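Trichothecene 3-O-acetyltransferase (Gibberella zeae, PDB 3B2S) probably transfers the acetyl group of acetyl-coenzyme A to the 3-hydroxyl of trichothecene toxins, and is seen here with coenzyme A and a trichothecene bound. Local coordinates at residues A[209-214]-A[363-368]; A[216-221]-A[368-373]; A[288-293]-A[312-317]. All blocks are in the same frame, centred on the assembly; numbering follows the deposited sequence.

The three contacts form one cluster on the same side of the chain's centre. Contact 1 lies about 9 Å from contact 2 and 12 Å from contact 3, with 13 Å between contacts 2 and 3, all measured between centres. Along the chain come 209-214, 216-221, 288-293, 312-317, 363-368 and 368-373, so contact 3 is nested within the loops that the other two close. Contact 3 pairs strands 286-294 and 310-318 of the seven-stranded mixed sheet; contacts 1 and 2 join the loops leading to its strands 229-236 and 375-379, and share Asp368. Residues distant in sequence thus gather beside the trichothecene, which contacts 1 and 3 both touch.

Contact 1: residues A[209-214]-A[363-368]; sequences DHQIVK and VSLTAD. With B2S ((3alpha,7alpha)-3,7,15-trihydroxy-12,13-epoxytrichothec-9-en-8-one), chain E.
Two loops leading into strands of the seven-stranded sheet are joined by a His-carboxylate hydrogen bond between His210 and Asp368. His210 ND1 donates to Asp368 OD2 over 2.7 Å at 164°, meeting the syn lone pair of the oxygen in the plane of the imidazole. Ring and carboxylate are nonetheless turned 56° apart. Asp368 presents its acid group by placing CG between its own N and carbonyl carbon (chi1 68°).

Farther along, Ile212 and Val363 make a single beta bridge, and Ser364 N donates to Gln211 O at 2.8 Å from above the carbonyl plane. Ala367 wedges its methyl between these polar links: CB lies 3.4 Å from His210 O and 3.7 Å from Val213 CG2. A water bridges the backbones here, donating to His210 O at 2.9 Å and accepting from Asp368 N. Within 363-368, Ser364 OG accepts from Thr366 N in an ST turn, and Asp221 also bonds that hydroxyl. Beyond it, Leu365 CB comes within 4.0 Å of C14 of the bound trichothecene.

The bond helps to fix the rotation of the His210 ring, which also meets the ring of Tyr314, and with ND1 as donor the proton lies on that nitrogen. Because Glu288 brings a second carboxylate close to Asp368, the acids may share a proton, or have their ionisation shifted by each other and by the histidine.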
loop_
_atom_site.group_PDB
_atom_site.type_symbol
_atom_site.label_atom_id
_atom_site.label_comp_id
_atom_site.label_asym_id
_atom_site.label_seq_id
_atom_site.Cartn_x
_atom_site.Cartn_y
_atom_site.Cartn_z
ATOM N N ASP A 209 18.759 11.092 1.257
ATOM C CA ASP A 209 18.077 12.186 1.929
ATOM C C ASP A 209 16.702 11.727 2.397
ATOM O O ASP A 209 15.982 11.058 1.631
ATOM C CB ASP A 209 17.867 13.361 0.950
ATOM C CG ASP A 209 19.119 14.183 0.722
ATOM O OD1 ASP A 209 20.159 13.952 1.386
ATOM O OD2 ASP A 209 19.045 15.060 -0.155
ATOM N N HIS A 210 16.322 12.131 3.617
ATOM C CA HIS A 210 15.011 11.832 4.205
ATOM C C HIS A 210 14.785 10.352 4.549
ATOM O O HIS A 210 13.665 9.974 4.867
ATOM C CB HIS A 210 13.875 12.332 3.284
ATOM C CG HIS A 210 14.118 13.704 2.765
ATOM N ND1 HIS A 210 14.134 14.805 3.593
ATOM C CD2 HIS A 210 14.431 14.152 1.523
ATOM C CE1 HIS A 210 14.430 15.878 2.874
ATOM N NE2 HIS A 210 14.604 15.510 1.617
ATOM N N GLN A 211 15.843 9.530 4.506
ATOM C CA GLN A 211 15.670 8.069 4.690
ATOM C C GLN A 211 16.496 7.480 5.849
ATOM O O GLN A 211 16.429 6.272 6.130
ATOM C CB GLN A 211 15.962 7.338 3.379
ATOM C CG GLN A 211 15.009 7.820 2.285
ATOM C CD GLN A 211 15.124 7.074 1.003
ATOM O OE1 GLN A 211 16.228 6.805 0.536
ATOM N NE2 GLN A 211 13.955 6.771 0.373
ATOM N N ILE A 212 17.256 8.343 6.524
ATOM C CA ILE A 212 18.009 7.914 7.710
ATOM C C ILE A 212 17.597 8.779 8.903
ATOM O O ILE A 212 17.658 10.016 8.831
ATOM C CB ILE A 212 19.524 7.974 7.484
ATOM C CG1 ILE A 212 19.904 7.130 6.267
ATOM C CG2 ILE A 212 20.282 7.434 8.726
ATOM C CD1 ILE A 212 21.176 7.581 5.642
ATOM N N VAL A 213 17.172 8.121 9.981
ATOM C CA VAL A 213 16.696 8.800 11.172
ATOM C C VAL A 213 17.924 9.421 11.830
ATOM O O VAL A 213 19.020 8.831 11.815
ATOM C CB VAL A 213 15.939 7.825 12.116
ATOM C CG1 VAL A 213 15.540 8.499 13.406
ATOM C CG2 VAL A 213 14.693 7.292 11.426
ATOM N N LYS A 214 17.757 10.648 12.318
ATOM C CA LYS A 214 18.815 11.338 13.059
ATOM C C LYS A 214 18.232 11.756 14.405
ATOM O O LYS A 214 17.032 11.985 14.513
ATOM C CB LYS A 214 19.325 12.553 12.274
ATOM C CG LYS A 214 20.225 12.215 11.082
ATOM C CD LYS A 214 20.760 13.468 10.395
ATOM C CE LYS A 214 19.714 14.123 9.484
ATOM N NZ LYS A 214 20.216 15.435 8.932
ATOM N N VAL A 363 17.163 3.178 9.191
ATOM C CA VAL A 363 16.749 3.474 7.805
ATOM C C VAL A 363 15.225 3.351 7.743
ATOM O O VAL A 363 14.645 2.360 8.235
ATOM C CB VAL A 363 17.443 2.544 6.781
ATOM C CG1 VAL A 363 17.177 3.017 5.336
ATOM C CG2 VAL A 363 18.955 2.492 7.044
ATOM N N SER A 364 14.587 4.378 7.176
ATOM C CA SER A 364 13.133 4.445 7.081
ATOM C C SER A 364 12.713 5.255 5.862
ATOM O O SER A 364 13.237 6.345 5.623
ATOM C CB SER A 364 12.538 5.113 8.328
ATOM O OG SER A 364 11.128 5.247 8.204
ATOM N N LEU A 365 11.743 4.734 5.114
ATOM C CA LEU A 365 11.122 5.509 4.035
ATOM C C LEU A 365 10.389 6.794 4.505
ATOM O O LEU A 365 10.029 7.647 3.679
ATOM C CB LEU A 365 10.150 4.615 3.267
ATOM C CG LEU A 365 10.772 3.452 2.476
ATOM C CD1 LEU A 365 9.671 2.718 1.723
ATOM C CD2 LEU A 365 11.849 3.926 1.491
ATOM N N THR A 366 10.154 6.921 5.814
ATOM C CA THR A 366 9.547 8.121 6.379
ATOM C C THR A 366 10.392 8.601 7.586
ATOM O O THR A 366 9.861 9.057 8.602
ATOM C CB THR A 366 8.072 7.902 6.787
ATOM O OG1 THR A 366 8.005 6.797 7.686
ATOM C CG2 THR A 366 7.188 7.565 5.557
ATOM N N ALA A 367 11.710 8.519 7.421
ATOM C CA ALA A 367 12.673 8.853 8.478
ATOM C C ALA A 367 12.517 10.249 9.054
ATOM O O ALA A 367 12.734 10.440 10.262
ATOM C CB ALA A 367 14.108 8.665 7.987
ATOM N N ASP A 368 12.167 11.231 8.217
ATOM C CA ASP A 368 12.009 12.577 8.743
ATOM C C ASP A 368 10.629 13.194 8.549
ATOM O O ASP A 368 10.499 14.410 8.614
ATOM C CB ASP A 368 13.115 13.519 8.252
ATOM C CG ASP A 368 13.035 13.813 6.759
ATOM O OD1 ASP A 368 12.045 13.401 6.111
ATOM O OD2 ASP A 368 13.979 14.452 6.237
HETATM C C13 B2S E . 3.523 5.090 3.023
HETATM O O2 B2S E . 4.255 4.608 1.817
HETATM C C12 B2S E . 3.865 3.621 2.821
HETATM C C5 B2S E . 4.988 2.856 3.541
HETATM C C14 B2S E . 6.310 3.660 3.659
HETATM C C4 B2S E . 5.132 1.673 2.527
HETATM C C3 B2S E . 3.829 1.666 1.668
HETATM O O3 B2S E . 3.205 0.362 1.621
HETATM C C2 B2S E . 2.865 2.604 2.398
HETATM O O1 B2S E . 2.249 1.866 3.513
HETATM C C11 B2S E . 2.993 1.837 4.816
HETATM C C10 B2S E . 2.410 1.000 5.810
HETATM C C9 B2S E . 2.587 1.571 7.085
HETATM C C16 B2S E . 2.000 0.894 8.335
HETATM C C8 B2S E . 3.344 2.765 7.192
HETATM O O5 B2S E . 3.541 3.286 8.297
HETATM C C7 B2S E . 3.951 3.445 5.907
HETATM O O4 B2S E . 4.976 4.412 6.179
HETATM C C6 B2S E . 4.453 2.353 4.920
HETATM C C15 B2S E . 5.444 1.384 5.623
HETATM O O6 B2S E . 5.642 1.874 6.966
HETATM O O HOH W 1 11.042 10.913 5.534
HETATM O O HOH W 2 14.982 11.646 11.738
#

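Contact 2: residues A[216-221]-A[368-373]; sequences DVAGGD and DADPST
Carbon-hydrogen contacts to carbonyl oxygens carry much of the meeting between Ala218-Gly219 and Asp368-Ala369. Ala218 O receives the CA-H of Asp368, the carbon lying 3.2 Å from the oxygen. In return, Gly219 CA points a hydrogen at Ala369 O from 3.6 Å, with an angle of 151° at the hydrogen. The alpha carbons of the two segments come nearest at Gly219 and Asp368, whose CA atoms stand 4.2 Å apart; the glycine, bare of any side chain, lets the other loop pass directly against its alpha carbon.

Apolar contact is confined to a small patch. Val217 and Asp368 lie side by side and point the same way, so that Val217 CG1 rests 3.5 Å from Asp368 CB. Setting CG1 anti to the backbone N of Val217 (chi1 -172°) turns that methyl to the aspartate's methylene, while the carboxylate beyond it is engaged with His210.

Both partners are irregular chain: 216-221 leads on to strand 229-236, and the loop 368-373 runs into strand 375-379; the two strands belong to the same mixed sheet. The side chain of Ala369 is about 8 Å from the bound trichothecene.

Between 216-221 and 368-373 themselves, conventional hydrogen bonding runs through a water. Water 3 gives one proton to Gly220 O at 3.0 Å and the other to Ala369 O at 2.8 Å. Gly220 O also accepts from the hydroxyl of Thr366, which ties this loop to the residues just before Asp368.

Bonds inside 368-373 shape its far end. Asp370 OD1 accepts from Ser372 N at 3.1 Å, on its anti side and 26° out of the carboxylate plane, forming an Asx turn, and Asp370 O accepts from Thr373 N.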
loop_
_atom_site.group_PDB
_atom_site.type_symbol
_atom_site.label_atom_id
_atom_site.label_comp_id
_atom_site.label_asym_id
_atom_site.label_seq_id
_atom_site.Cartn_x
_atom_site.Cartn_y
_atom_site.Cartn_z
ATOM N N ASP A 216 18.157 14.416 16.091
ATOM C CA ASP A 216 17.510 15.737 16.205
ATOM C C ASP A 216 16.357 15.987 15.222
ATOM O O ASP A 216 15.886 17.133 15.091
ATOM C CB ASP A 216 18.532 16.878 16.139
ATOM C CG ASP A 216 19.400 16.830 14.900
ATOM O OD1 ASP A 216 19.252 15.899 14.070
ATOM O OD2 ASP A 216 20.260 17.736 14.757
ATOM N N VAL A 217 15.897 14.925 14.543
ATOM C CA VAL A 217 14.854 15.078 13.544
ATOM C C VAL A 217 13.707 14.100 13.808
ATOM O O VAL A 217 13.922 12.885 13.883
ATOM C CB VAL A 217 15.427 14.952 12.086
ATOM C CG1 VAL A 217 14.378 15.293 11.055
ATOM C CG2 VAL A 217 16.645 15.857 11.889
ATOM N N ALA A 218 12.491 14.641 13.949
ATOM C CA ALA A 218 11.267 13.845 14.121
ATOM C C ALA A 218 10.946 13.008 12.869
ATOM O O ALA A 218 11.207 13.448 11.750
ATOM C CB ALA A 218 10.086 14.758 14.448
ATOM N N GLY A 219 10.366 11.819 13.072
ATOM C CA GLY A 219 10.051 10.874 11.983
ATOM C C GLY A 219 10.160 9.402 12.393
ATOM O O GLY A 219 10.216 9.095 13.584
ATOM N N GLY A 220 10.179 8.487 11.418
ATOM C CA GLY A 220 10.257 7.045 11.705
ATOM C C GLY A 220 9.101 6.246 11.104
ATOM O O GLY A 220 8.299 6.788 10.326
ATOM N N ASP A 221 9.019 4.961 11.473
ATOM C CA ASP A 221 8.061 4.016 10.874
ATOM C C ASP A 221 6.758 3.908 11.659
ATOM O O ASP A 221 6.787 3.770 12.881
ATOM C CB ASP A 221 8.685 2.614 10.735
ATOM C CG ASP A 221 9.884 2.590 9.795
ATOM O OD1 ASP A 221 9.822 3.166 8.685
ATOM O OD2 ASP A 221 10.897 1.979 10.165
ATOM N N ASP A 368 12.167 11.231 8.217
ATOM C CA ASP A 368 12.009 12.577 8.743
ATOM C C ASP A 368 10.629 13.194 8.549
ATOM O O ASP A 368 10.499 14.410 8.614
ATOM C CB ASP A 368 13.115 13.519 8.252
ATOM C CG ASP A 368 13.035 13.813 6.759
ATOM O OD1 ASP A 368 12.045 13.401 6.111
ATOM O OD2 ASP A 368 13.979 14.452 6.237
ATOM N N ALA A 369 9.611 12.357 8.347
ATOM C CA ALA A 369 8.240 12.848 8.154
ATOM C C ALA A 369 7.584 13.055 9.506
ATOM O O ALA A 369 7.197 12.090 10.171
ATOM C CB ALA A 369 7.413 11.872 7.315
ATOM N N ASP A 370 7.480 14.314 9.917
ATOM C CA ASP A 370 6.783 14.681 11.139
ATOM C C ASP A 370 5.281 14.450 10.900
ATOM O O ASP A 370 4.685 15.090 10.035
ATOM C CB ASP A 370 7.109 16.148 11.473
ATOM C CG ASP A 370 6.486 16.634 12.778
ATOM O OD1 ASP A 370 5.399 16.157 13.181
ATOM O OD2 ASP A 370 7.094 17.548 13.388
ATOM N N PRO A 371 4.658 13.530 11.661
ATOM C CA PRO A 371 3.240 13.208 11.441
ATOM C C PRO A 371 2.258 14.374 11.508
ATOM O O PRO A 371 1.225 14.348 10.830
ATOM C CB PRO A 371 2.936 12.195 12.545
ATOM C CG PRO A 371 4.265 11.582 12.888
ATOM C CD PRO A 371 5.251 12.707 12.734
ATOM N N SER A 372 2.574 15.393 12.303
ATOM C CA SER A 372 1.681 16.522 12.488
ATOM C C SER A 372 1.518 17.339 11.195
ATOM O O SER A 372 0.445 17.882 10.927
ATOM C CB SER A 372 2.223 17.426 13.607
ATOM O OG SER A 372 1.526 18.662 13.629
ATOM N N THR A 373 2.574 17.408 10.397
ATOM C CA THR A 373 2.585 18.317 9.244
ATOM C C THR A 373 2.794 17.634 7.896
ATOM O O THR A 373 2.710 18.294 6.853
ATOM C CB THR A 373 3.640 19.402 9.441
ATOM O OG1 THR A 373 4.923 18.793 9.673
ATOM C CG2 THR A 373 3.266 20.277 10.662
HETATM O O HOH W 3 6.854 9.351 10.556
#

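Contact 3: residues A[288-293]-A[312-317]. With COA (coenzyme A), chain D; B2S ((3alpha,7alpha)-3,7,15-trihydroxy-12,13-epoxytrichothec-9-en-8-one), chain E.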
loop_
_atom_site.group_PDB
_atom_site.type_symbol
_atom_site.label_atom_id
_atom_site.label_comp_id
_atom_site.label_asym_id
_atom_site.label_seq_id
_atom_site.Cartn_x
_atom_site.Cartn_y
_atom_site.Cartn_z
ATOM N N GLU A 288 6.273 18.146 4.615
ATOM C CA GLU A 288 6.857 17.212 3.655
ATOM C C GLU A 288 5.796 16.251 3.120
ATOM O O GLU A 288 5.047 15.680 3.886
ATOM C CB GLU A 288 7.975 16.405 4.295
ATOM C CG GLU A 288 8.760 15.570 3.287
ATOM C CD GLU A 288 10.006 14.953 3.912
ATOM O OE1 GLU A 288 9.879 14.374 5.000
ATOM O OE2 GLU A 288 11.093 15.027 3.313
ATOM N N PHE A 289 5.769 16.070 1.801
ATOM C CA PHE A 289 4.957 15.039 1.179
ATOM C C PHE A 289 5.919 13.904 0.852
ATOM O O PHE A 289 6.958 14.127 0.236
ATOM C CB PHE A 289 4.301 15.574 -0.110
ATOM C CG PHE A 289 3.168 14.708 -0.639
ATOM C CD1 PHE A 289 1.835 15.095 -0.452
ATOM C CD2 PHE A 289 3.437 13.524 -1.342
ATOM C CE1 PHE A 289 0.767 14.325 -0.964
ATOM C CE2 PHE A 289 2.373 12.722 -1.848
ATOM C CZ PHE A 289 1.038 13.135 -1.664
ATOM N N CYS A 290 5.583 12.702 1.322
ATOM C CA CYS A 290 6.316 11.485 1.032
ATOM C C CYS A 290 5.413 10.624 0.142
ATOM O O CYS A 290 4.343 10.192 0.579
ATOM C CB CYS A 290 6.614 10.720 2.319
ATOM S SG CYS A 290 7.478 11.755 3.569
ATOM N N ARG A 291 5.850 10.375 -1.086
ATOM C CA ARG A 291 4.987 9.708 -2.051
ATOM C C ARG A 291 5.598 8.375 -2.490
ATOM O O ARG A 291 6.709 8.356 -2.990
ATOM C CB ARG A 291 4.772 10.608 -3.268
ATOM C CG ARG A 291 3.732 10.029 -4.272
ATOM C CD ARG A 291 3.836 10.780 -5.600
ATOM N NE ARG A 291 2.626 10.604 -6.426
ATOM C CZ ARG A 291 2.451 11.199 -7.611
ATOM N NH1 ARG A 291 3.422 11.961 -8.116
ATOM N NH2 ARG A 291 1.316 11.034 -8.283
ATOM N N ALA A 292 4.865 7.274 -2.318
ATOM C CA ALA A 292 5.407 5.955 -2.699
ATOM C C ALA A 292 5.403 5.816 -4.215
ATOM O O ALA A 292 4.443 6.254 -4.890
ATOM C CB ALA A 292 4.610 4.787 -2.041
ATOM N N VAL A 293 6.474 5.224 -4.746
ATOM C CA VAL A 293 6.650 5.095 -6.184
ATOM C C VAL A 293 7.193 3.676 -6.459
ATOM O O VAL A 293 8.142 3.239 -5.826
ATOM C CB VAL A 293 7.648 6.154 -6.719
ATOM C CG1 VAL A 293 7.866 6.003 -8.268
ATOM C CG2 VAL A 293 7.133 7.573 -6.430
ATOM N N MET A 312 10.314 6.189 -2.383
ATOM C CA MET A 312 9.456 7.354 -2.190
ATOM C C MET A 312 10.058 8.529 -2.955
ATOM O O MET A 312 11.255 8.519 -3.277
ATOM C CB MET A 312 9.412 7.762 -0.720
ATOM C CG MET A 312 9.145 6.644 0.262
ATOM S SD MET A 312 7.496 5.966 0.185
ATOM C CE MET A 312 6.560 7.245 1.044
ATOM N N THR A 313 9.235 9.541 -3.233
ATOM C CA THR A 313 9.784 10.851 -3.608
ATOM C C THR A 313 9.384 11.784 -2.483
ATOM O O THR A 313 8.325 11.593 -1.880
ATOM C CB THR A 313 9.249 11.389 -4.972
ATOM O OG1 THR A 313 7.824 11.482 -4.947
ATOM C CG2 THR A 313 9.694 10.499 -6.126
ATOM N N TYR A 314 10.251 12.757 -2.183
ATOM C CA TYR A 314 10.064 13.689 -1.044
ATOM C C TYR A 314 9.966 15.102 -1.601
ATOM O O TYR A 314 10.697 15.446 -2.539
ATOM C CB TYR A 314 11.250 13.609 -0.062
ATOM C CG TYR A 314 11.423 12.195 0.461
ATOM C CD1 TYR A 314 12.341 11.325 -0.132
ATOM C CD2 TYR A 314 10.607 11.707 1.482
ATOM C CE1 TYR A 314 12.469 9.987 0.321
ATOM C CE2 TYR A 314 10.724 10.376 1.952
ATOM C CZ TYR A 314 11.640 9.527 1.344
ATOM O OH TYR A 314 11.747 8.215 1.782
ATOM N N HIS A 315 9.060 15.876 -1.011
ATOM C CA HIS A 315 8.697 17.233 -1.441
ATOM C C HIS A 315 8.532 18.101 -0.198
ATOM O O HIS A 315 7.634 17.881 0.600
ATOM C CB HIS A 315 7.379 17.172 -2.221
ATOM C CG HIS A 315 7.424 16.179 -3.341
ATOM N ND1 HIS A 315 7.100 14.844 -3.173
ATOM C CD2 HIS A 315 7.874 16.298 -4.609
ATOM C CE1 HIS A 315 7.300 14.201 -4.313
ATOM N NE2 HIS A 315 7.783 15.055 -5.192
ATOM N N ASN A 316 9.401 19.102 -0.058
ATOM C CA ASN A 316 9.410 19.936 1.135
ATOM C C ASN A 316 9.061 21.383 0.825
ATOM O O ASN A 316 9.580 21.955 -0.126
ATOM C CB ASN A 316 10.778 19.841 1.799
ATOM C CG ASN A 316 10.998 18.495 2.442
ATOM O OD1 ASN A 316 10.498 18.244 3.534
ATOM N ND2 ASN A 316 11.723 17.607 1.751
ATOM N N SER A 317 8.162 21.935 1.634
ATOM C CA SER A 317 7.651 23.296 1.477
ATOM C C SER A 317 7.171 23.776 2.848
ATOM O O SER A 317 7.631 23.272 3.880
ATOM C CB SER A 317 6.501 23.284 0.473
ATOM O OG SER A 317 6.106 24.587 0.090
HETATM N N1A COA D . 1.082 14.110 -22.589
HETATM C C2A COA D . 0.125 14.241 -21.593
HETATM N N3A COA D . 0.030 13.262 -20.619
HETATM C C4A COA D . 0.874 12.183 -20.652
HETATM C C5A COA D . 1.828 12.038 -21.663
HETATM C C6A COA D . 1.933 13.020 -22.657
HETATM N N6A COA D . 2.542 12.736 -23.817
HETATM N N7A COA D . 2.501 10.877 -21.438
HETATM C C8A COA D . 1.999 10.290 -20.323
HETATM N N9A COA D . 0.990 11.089 -19.832
HETATM C C1B COA D . 0.149 10.859 -18.644
HETATM C C2B COA D . -0.840 9.713 -18.846
HETATM O O2B COA D . -1.980 10.133 -19.571
HETATM C C3B COA D . -1.138 9.332 -17.406
HETATM O O3B COA D . -2.038 10.259 -16.843
HETATM P P3B COA D . -3.559 9.871 -16.517
HETATM O O7A COA D . -4.313 9.526 -17.788
HETATM O O8A COA D . -3.591 8.659 -15.601
HETATM O O9A COA D . -4.203 11.078 -15.883
HETATM C C4B COA D . 0.174 9.612 -16.699
HETATM O O4B COA D . 0.908 10.529 -17.491
HETATM C C5B COA D . 0.983 8.352 -16.427
HETATM O O5B COA D . 2.016 8.783 -15.577
HETATM P P1A COA D . 2.679 7.786 -14.497
HETATM O O1A COA D . 3.679 8.574 -13.673
HETATM O O2A COA D . 3.352 6.621 -15.220
HETATM O O3A COA D . 1.447 7.194 -13.628
HETATM P P2A COA D . 0.644 7.936 -12.439
HETATM O O4A COA D . -0.810 7.534 -12.607
HETATM O O5A COA D . 0.902 9.434 -12.407
HETATM O O6A COA D . 1.207 7.304 -11.044
HETATM C CBP COA D . 2.795 6.929 -9.230
HETATM C CCP COA D . 2.330 7.850 -10.361
HETATM C CDP COA D . 4.124 7.491 -8.734
HETATM C CEP COA D . 1.785 7.019 -8.100
HETATM C CAP COA D . 2.896 5.458 -9.733
HETATM O OAP COA D . 3.673 5.353 -10.917
HETATM C C9P COA D . 3.410 4.412 -8.758
HETATM O O9P COA D . 4.776 4.153 -8.766
HETATM N N8P COA D . 2.571 3.741 -7.953
HETATM C C7P COA D . 2.884 3.419 -6.553
HETATM C C6P COA D . 3.442 2.002 -6.374
HETATM C C5P COA D . 3.210 1.460 -4.990
HETATM O O5P COA D . 2.636 2.167 -4.150
HETATM N N4P COA D . 3.635 0.209 -4.741
HETATM C C13 B2S E . 3.523 5.090 3.023
HETATM O O2 B2S E . 4.255 4.608 1.817
HETATM C C12 B2S E . 3.865 3.621 2.821
HETATM C C5 B2S E . 4.988 2.856 3.541
HETATM C C14 B2S E . 6.310 3.660 3.659
HETATM C C4 B2S E . 5.132 1.673 2.527
HETATM C C3 B2S E . 3.829 1.666 1.668
HETATM O O3 B2S E . 3.205 0.362 1.621
HETATM C C2 B2S E . 2.865 2.604 2.398
HETATM O O1 B2S E . 2.249 1.866 3.513
HETATM C C11 B2S E . 2.993 1.837 4.816
HETATM C C10 B2S E . 2.410 1.000 5.810
HETATM C C9 B2S E . 2.587 1.571 7.085
HETATM C C16 B2S E . 2.000 0.894 8.335
HETATM C C8 B2S E . 3.344 2.765 7.192
HETATM O O5 B2S E . 3.541 3.286 8.297
HETATM C C7 B2S E . 3.951 3.445 5.907
HETATM O O4 B2S E . 4.976 4.412 6.179
HETATM C C6 B2S E . 4.453 2.353 4.920
HETATM C C15 B2S E . 5.444 1.384 5.623
HETATM O O6 B2S E . 5.642 1.874 6.966
HETATM O O HOH W 4 6.251 12.180 -7.263
#
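Glu288 and Asn316 lie side by side on one face of an antiparallel strand pair, pointing the same way with carboxylate and amide planes 48° apart. Asn316 ND2 donates to Glu288 OE2 at 3.1 Å, reaching the oxygen on its anti side and well out of the carboxylate plane. Next on this face, Cys290 SG stands at the edge of the Tyr314 ring, 4.9 Å from its centroid and 81° off the normal: a sulfur-aromatic contact. Met312 then folds back across the strands, bent at chi2 and chi3, so that SD lies 3.8 Å from Ala292 CB and CE 3.7 Å from Cys290 CB. The same CE approaches O2 of the trichothecene to 3.6 Å.

On the other face Arg291 and Thr313 run alongside each other, and water 4 joins them, 3.0 Å from Arg291 NH1 and 2.9 Å from Thr313 OG1. One face of the guanidinium is covered by CDP of coenzyme A, 4.1 Å above its plane, while Asp262 and Asp263 form salt bridges with NH2. Paired backbone bonds link Phe289 with His315 and Arg291 with Thr313.

Strand 310-318 is outermost in the sheet, and strand 286-294 pairs on its far side with 375-379. Helix 327-335 packs on Phe289, Arg291 and His315, and helix 340-356 on Val293 and Thr313.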